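Local coordinates for uncharacterized protein (Leptospirillum rubarum, PDB 3OMD) that is of unknown function but folds as a single all-helical chain of the DUF5069 family, at residues G22-K27 with R100-R105; W81-S84 with S89-P92. All blocks are in the same frame, centred on the assembly; numbering follows the deposited sequence. Where two conformers were deposited one is given.

Interaction 1 of 2, residues G22-K27 with R100-R105; sequences GMDHLK and REYESR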
loop_
_atom_site.group_PDB
_atom_site.type_symbol
_atom_site.label_atom_id
_atom_site.label_comp_id
_atom_site.label_asym_id
_atom_site.label_seq_id
_atom_site.Cartn_x
_atom_site.Cartn_y
_atom_site.Cartn_z
ATOM N N GLY A 22 5.986 -5.295 -11.030
ATOM C CA GLY A 22 5.091 -4.458 -11.819
ATOM C C GLY A 22 3.878 -3.943 -11.049
ATOM O O GLY A 22 3.110 -3.139 -11.623
HETATM N N MSE A 23 3.717 -4.356 -9.781
HETATM C CA MSE A 23 2.459 -4.015 -9.063
HETATM C C MSE A 23 2.657 -2.865 -8.077
HETATM O O MSE A 23 3.614 -2.842 -7.299
HETATM C CB MSE A 23 1.885 -5.179 -8.272
HETATM C CG MSE A 23 2.369 -6.499 -8.563
HETATM SE SE MSE A 23 1.293 -7.505 -7.355
HETATM C CE MSE A 23 0.013 -6.061 -7.013
ATOM N N ASP A 24 1.688 -1.952 -8.075
ATOM C CA ASP A 24 1.549 -0.940 -6.995
ATOM C C ASP A 24 1.093 -1.659 -5.713
ATOM O O ASP A 24 0.657 -2.822 -5.737
ATOM C CB ASP A 24 0.423 0.029 -7.368
ATOM C CG ASP A 24 0.778 0.962 -8.473
ATOM O OD1 ASP A 24 1.976 1.120 -8.846
ATOM O OD2 ASP A 24 -0.162 1.615 -9.034
ATOM N N HIS A 25 1.206 -0.936 -4.602
ATOM C CA HIS A 25 0.775 -1.340 -3.252
ATOM C C HIS A 25 1.581 -2.470 -2.617
ATOM O O HIS A 25 1.668 -2.534 -1.381
ATOM C CB HIS A 25 -0.733 -1.701 -3.183
ATOM C CG HIS A 25 -1.296 -1.495 -1.818
ATOM N ND1 HIS A 25 -1.374 -0.239 -1.252
ATOM C CD2 HIS A 25 -1.684 -2.376 -0.855
ATOM C CE1 HIS A 25 -1.825 -0.355 -0.015
ATOM N NE2 HIS A 25 -2.019 -1.638 0.250
ATOM N N LEU A 26 2.147 -3.376 -3.436
ATOM C CA LEU A 26 2.766 -4.603 -2.863
ATOM C C LEU A 26 3.913 -4.264 -1.884
ATOM O O LEU A 26 3.956 -4.802 -0.756
ATOM C CB LEU A 26 3.223 -5.531 -3.995
ATOM C CG LEU A 26 3.971 -6.783 -3.508
ATOM C CD1 LEU A 26 3.167 -7.601 -2.488
ATOM C CD2 LEU A 26 4.354 -7.637 -4.761
ATOM N N LYS A 27 4.847 -3.380 -2.275
ATOM C CA LYS A 27 5.930 -3.030 -1.311
ATOM C C LYS A 27 5.332 -2.432 -0.032
ATOM O O LYS A 27 5.791 -2.738 1.068
ATOM C CB LYS A 27 6.897 -2.026 -1.939
ATOM C CG LYS A 27 7.837 -2.672 -2.982
ATOM C CD LYS A 27 8.890 -1.659 -3.401
ATOM C CE LYS A 27 9.853 -2.280 -4.406
ATOM N NZ LYS A 27 10.957 -1.310 -4.767
ATOM N N ARG A 100 -3.930 0.841 -12.677
ATOM C CA ARG A 100 -4.631 1.998 -13.258
ATOM C C ARG A 100 -5.798 2.395 -12.350
ATOM O O ARG A 100 -6.010 3.596 -12.085
ATOM C CB ARG A 100 -5.126 1.636 -14.672
ATOM C CG ARG A 100 -6.000 2.692 -15.305
ATOM C CD ARG A 100 -6.736 2.096 -16.528
ATOM N NE ARG A 100 -7.641 3.080 -17.132
ATOM C CZ ARG A 100 -8.399 2.863 -18.209
ATOM N NH1 ARG A 100 -8.365 1.691 -18.852
ATOM N NH2 ARG A 100 -9.153 3.847 -18.677
ATOM N N GLU A 101 -6.526 1.399 -11.836
ATOM C CA GLU A 101 -7.650 1.724 -10.956
ATOM C C GLU A 101 -7.149 2.299 -9.621
ATOM O O GLU A 101 -7.678 3.288 -9.123
ATOM C CB GLU A 101 -8.558 0.499 -10.751
ATOM C CG GLU A 101 -9.760 0.841 -9.891
ATOM C CD GLU A 101 -10.841 -0.213 -9.848
ATOM O OE1 GLU A 101 -10.728 -1.254 -10.503
ATOM O OE2 GLU A 101 -11.851 0.044 -9.157
ATOM N N TYR A 102 -6.118 1.678 -9.049
ATOM C CA TYR A 102 -5.542 2.109 -7.770
ATOM C C TYR A 102 -5.063 3.550 -7.848
ATOM O O TYR A 102 -5.362 4.359 -6.955
ATOM C CB TYR A 102 -4.377 1.176 -7.520
ATOM C CG TYR A 102 -3.534 1.397 -6.293
ATOM C CD1 TYR A 102 -3.964 0.938 -5.022
ATOM C CD2 TYR A 102 -2.266 1.971 -6.383
ATOM C CE1 TYR A 102 -3.127 1.066 -3.878
ATOM C CE2 TYR A 102 -1.434 2.115 -5.265
ATOM C CZ TYR A 102 -1.872 1.658 -4.039
ATOM O OH TYR A 102 -1.041 1.776 -2.975
ATOM N N GLU A 103 -4.333 3.867 -8.916
ATOM C CA GLU A 103 -3.785 5.236 -9.066
ATOM C C GLU A 103 -4.889 6.259 -9.391
ATOM O O GLU A 103 -4.675 7.460 -9.225
ATOM C CB GLU A 103 -2.709 5.251 -10.144
ATOM C CG GLU A 103 -1.477 4.465 -9.701
ATOM C CD GLU A 103 -0.426 4.349 -10.751
ATOM O OE1 GLU A 103 -0.379 5.210 -11.686
ATOM O OE2 GLU A 103 0.371 3.395 -10.675
ATOM N N SER A 104 -6.054 5.791 -9.854
ATOM C CA SER A 104 -7.156 6.706 -10.159
ATOM C C SER A 104 -8.035 6.989 -8.954
ATOM O O SER A 104 -8.860 7.904 -9.007
ATOM C CB SER A 104 -8.053 6.125 -11.259
ATOM O OG SER A 104 -8.892 5.103 -10.750
ATOM N N ARG A 105 -7.891 6.204 -7.882
ATOM C CA ARG A 105 -8.828 6.313 -6.736
ATOM C C ARG A 105 -8.844 7.715 -6.163
ATOM O O ARG A 105 -7.809 8.248 -5.772
ATOM C CB ARG A 105 -8.487 5.291 -5.646
ATOM C CG ARG A 105 -8.848 3.883 -6.047
ATOM C CD ARG A 105 -8.391 2.811 -5.022
ATOM N NE ARG A 105 -8.749 1.442 -5.480
ATOM C CZ ARG A 105 -9.910 0.847 -5.230
ATOM N NH1 ARG A 105 -10.832 1.482 -4.511
ATOM N NH2 ARG A 105 -10.158 -0.380 -5.696
#
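Tyr102 reaches from helix 92-104 across to the loop that leads into helix 26-38, and each part of its side chain meets something different. With CG anti to the backbone N (chi1 178°), the ring is carried away from its own helix and out to Asp24 and His25. CD2 and CE2 lie against the Asp24 methylene, CE2 standing 3.5 Å from Asp24 CB, while Asp24 OD2 sits obliquely to the ring. Further out, CE1 and CZ pass His25 ND1 and CB. At the tip, Tyr102 OH comes in the plane of the imidazole, at its edge, and forms a hydrogen bond of 2.7 Å with His25 ND1 at 157°. The two rings meet obliquely. His25 occupies the N-cap position of helix 26-38, so the bond ties the start of one helix to the last turns of another in this all-helical fold. The other imidazole nitrogen, NE2, is hydrogen-bonded to Asp51 OD1, so that both ring nitrogens are bonded. Beside the tyrosine, the side chains of Asp24 and Glu103 cross at about a right angle, with their carboxylate planes turned 32° from each other and Asp24 OD2 only 2.5 Å from Glu103 OE2. Arg19 forms salt bridges to Asp24 OD1 and Glu103 OE2 and probably offsets much of their charge; one of the two acids may also carry a proton.

Interaction 2 of 2, residues W81-S84 with S89-P92; sequences WVHS and SKNP
His83 turns the edge of its imidazole to Ser89, with CD2 3.2 Å from Ser89 OG and the oxygen lying in the ring plane. CG stands anti to the carbonyl carbon (chi1 -73°), which brings the ring edge up to Ser89. The same edge carries NE2, which shares a water with the backbone of the facing segment: the water lies in the plane of the ring, 2.8 Å from His83 NE2, and donates to Ser89 O, also at 2.8 Å. No direct hydrogen bond crosses between the two segments, so this water supplies the polar link. The contact belongs to a tight helix-to-helix connection, in which the chain leaves helix 75-85, makes a short 3-10 turn and enters helix 92-104, with Asn91 as N-cap bonding through OD1 to Glu94 N. Within the turn, Ser89 OG hydrogen-bonds to Ser86 O, and its CB packs 3.9 Å from Val82 CG1. Replacing His83 by an alanine would probably cost the water its imidazole anchor, so that the bridge to Ser89 O is lost, and open a gap beside the serine hydroxyl. Lys90 crosses the imidazole at a slant, its CG 4.1 Å from His83 CD2. Its extended chain then runs by the backbone of the histidine, bringing CE to 3.1 Å from His83 O.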
loop_
_atom_site.group_PDB
_atom_site.type_symbol
_atom_site.label_atom_id
_atom_site.label_comp_id
_atom_site.label_asym_id
_atom_site.label_seq_id
_atom_site.Cartn_x
_atom_site.Cartn_y
_atom_site.Cartn_z
ATOM N N TRP A 81 6.054 -15.555 -3.409
ATOM C CA TRP A 81 4.910 -16.119 -2.688
ATOM C C TRP A 81 3.581 -15.624 -3.297
ATOM O O TRP A 81 2.658 -16.409 -3.563
ATOM C CB TRP A 81 4.988 -15.755 -1.180
ATOM C CG TRP A 81 3.923 -16.442 -0.382
ATOM C CD1 TRP A 81 3.993 -17.680 0.203
ATOM C CD2 TRP A 81 2.627 -15.910 -0.051
ATOM N NE1 TRP A 81 2.809 -17.963 0.859
ATOM C CE2 TRP A 81 1.956 -16.895 0.722
ATOM C CE3 TRP A 81 1.970 -14.707 -0.347
ATOM C CZ2 TRP A 81 0.662 -16.713 1.217
ATOM C CZ3 TRP A 81 0.625 -14.529 0.131
ATOM C CH2 TRP A 81 0.018 -15.533 0.923
ATOM N N VAL A 82 3.503 -14.319 -3.555
ATOM C CA VAL A 82 2.314 -13.763 -4.195
ATOM C C VAL A 82 2.000 -14.490 -5.520
ATOM O O VAL A 82 0.847 -14.915 -5.777
ATOM C CB VAL A 82 2.462 -12.241 -4.412
ATOM C CG1 VAL A 82 1.340 -11.693 -5.347
ATOM C CG2 VAL A 82 2.425 -11.545 -3.049
ATOM N N HIS A 83 3.022 -14.659 -6.356
ATOM C CA HIS A 83 2.798 -15.357 -7.635
ATOM C C HIS A 83 2.279 -16.772 -7.387
ATOM O O HIS A 83 1.379 -17.235 -8.091
ATOM C CB HIS A 83 4.082 -15.370 -8.450
ATOM C CG HIS A 83 4.426 -14.042 -9.049
ATOM N ND1 HIS A 83 5.705 -13.709 -9.465
ATOM C CD2 HIS A 83 3.638 -12.997 -9.393
ATOM C CE1 HIS A 83 5.684 -12.501 -10.003
ATOM N NE2 HIS A 83 4.454 -12.039 -9.946
ATOM N N SER A 84 2.829 -17.451 -6.382
ATOM C CA SER A 84 2.438 -18.830 -6.124
ATOM C C SER A 84 0.981 -18.935 -5.614
ATOM O O SER A 84 0.353 -19.992 -5.753
ATOM C CB SER A 84 3.445 -19.491 -5.158
ATOM O OG SER A 84 3.224 -19.094 -3.818
ATOM N N SER A 89 -1.958 -12.408 -10.499
ATOM C CA SER A 89 -0.741 -11.571 -10.345
ATOM C C SER A 89 0.356 -11.923 -11.374
ATOM O O SER A 89 1.315 -11.146 -11.543
ATOM C CB SER A 89 -0.146 -11.721 -8.938
ATOM O OG SER A 89 0.516 -12.983 -8.775
ATOM N N LYS A 90 0.220 -13.084 -12.024
ATOM C CA LYS A 90 1.182 -13.521 -13.056
ATOM C C LYS A 90 0.818 -13.019 -14.459
ATOM O O LYS A 90 1.533 -13.339 -15.434
ATOM C CB LYS A 90 1.280 -15.046 -13.113
ATOM C CG LYS A 90 1.753 -15.698 -11.833
ATOM C CD LYS A 90 1.867 -17.226 -12.152
ATOM C CE LYS A 90 1.673 -18.117 -11.021
ATOM N NZ LYS A 90 1.763 -19.476 -11.604
ATOM N N ASN A 91 -0.261 -12.228 -14.550
ATOM C CA ASN A 91 -0.708 -11.674 -15.818
ATOM C C ASN A 91 -0.421 -10.175 -15.866
ATOM O O ASN A 91 -1.076 -9.405 -15.158
ATOM C CB ASN A 91 -2.222 -11.943 -15.980
ATOM C CG ASN A 91 -2.763 -11.497 -17.324
ATOM O OD1 ASN A 91 -2.614 -10.342 -17.720
ATOM N ND2 ASN A 91 -3.438 -12.414 -18.020
ATOM N N PRO A 92 0.570 -9.762 -16.674
ATOM C CA PRO A 92 0.940 -8.344 -16.565
ATOM C C PRO A 92 -0.186 -7.377 -16.917
ATOM O O PRO A 92 -0.235 -6.276 -16.341
ATOM C CB PRO A 92 2.109 -8.199 -17.528
ATOM C CG PRO A 92 2.695 -9.574 -17.603
ATOM C CD PRO A 92 1.549 -10.534 -17.469
HETATM O O HOH W 1 3.136 -9.595 -10.064
#

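Overall arrangement
From the N terminus, the chain first supplies residues 22-27, at the start of helix 26-38, then runs through helices 50-58, 62-69 and 75-85 before residues 100-105 near the end of helix 92-104 come back to close the long loop of interaction 1, with 72 residues between its segments. Interaction 2 falls wholly within that loop and closes a short one, only four residues separating 81-84 from 89-92. The two therefore nest without crossing: one shapes the turn between helices 75-85 and 92-104, the other fastens the end of helix 92-104 to the loop that leads into helix 26-38. Their centres lie about 15 Å apart, yet Leu26 CD1 packs 4.1 Å from Val82 CG2, joining helices 26-38 and 75-85.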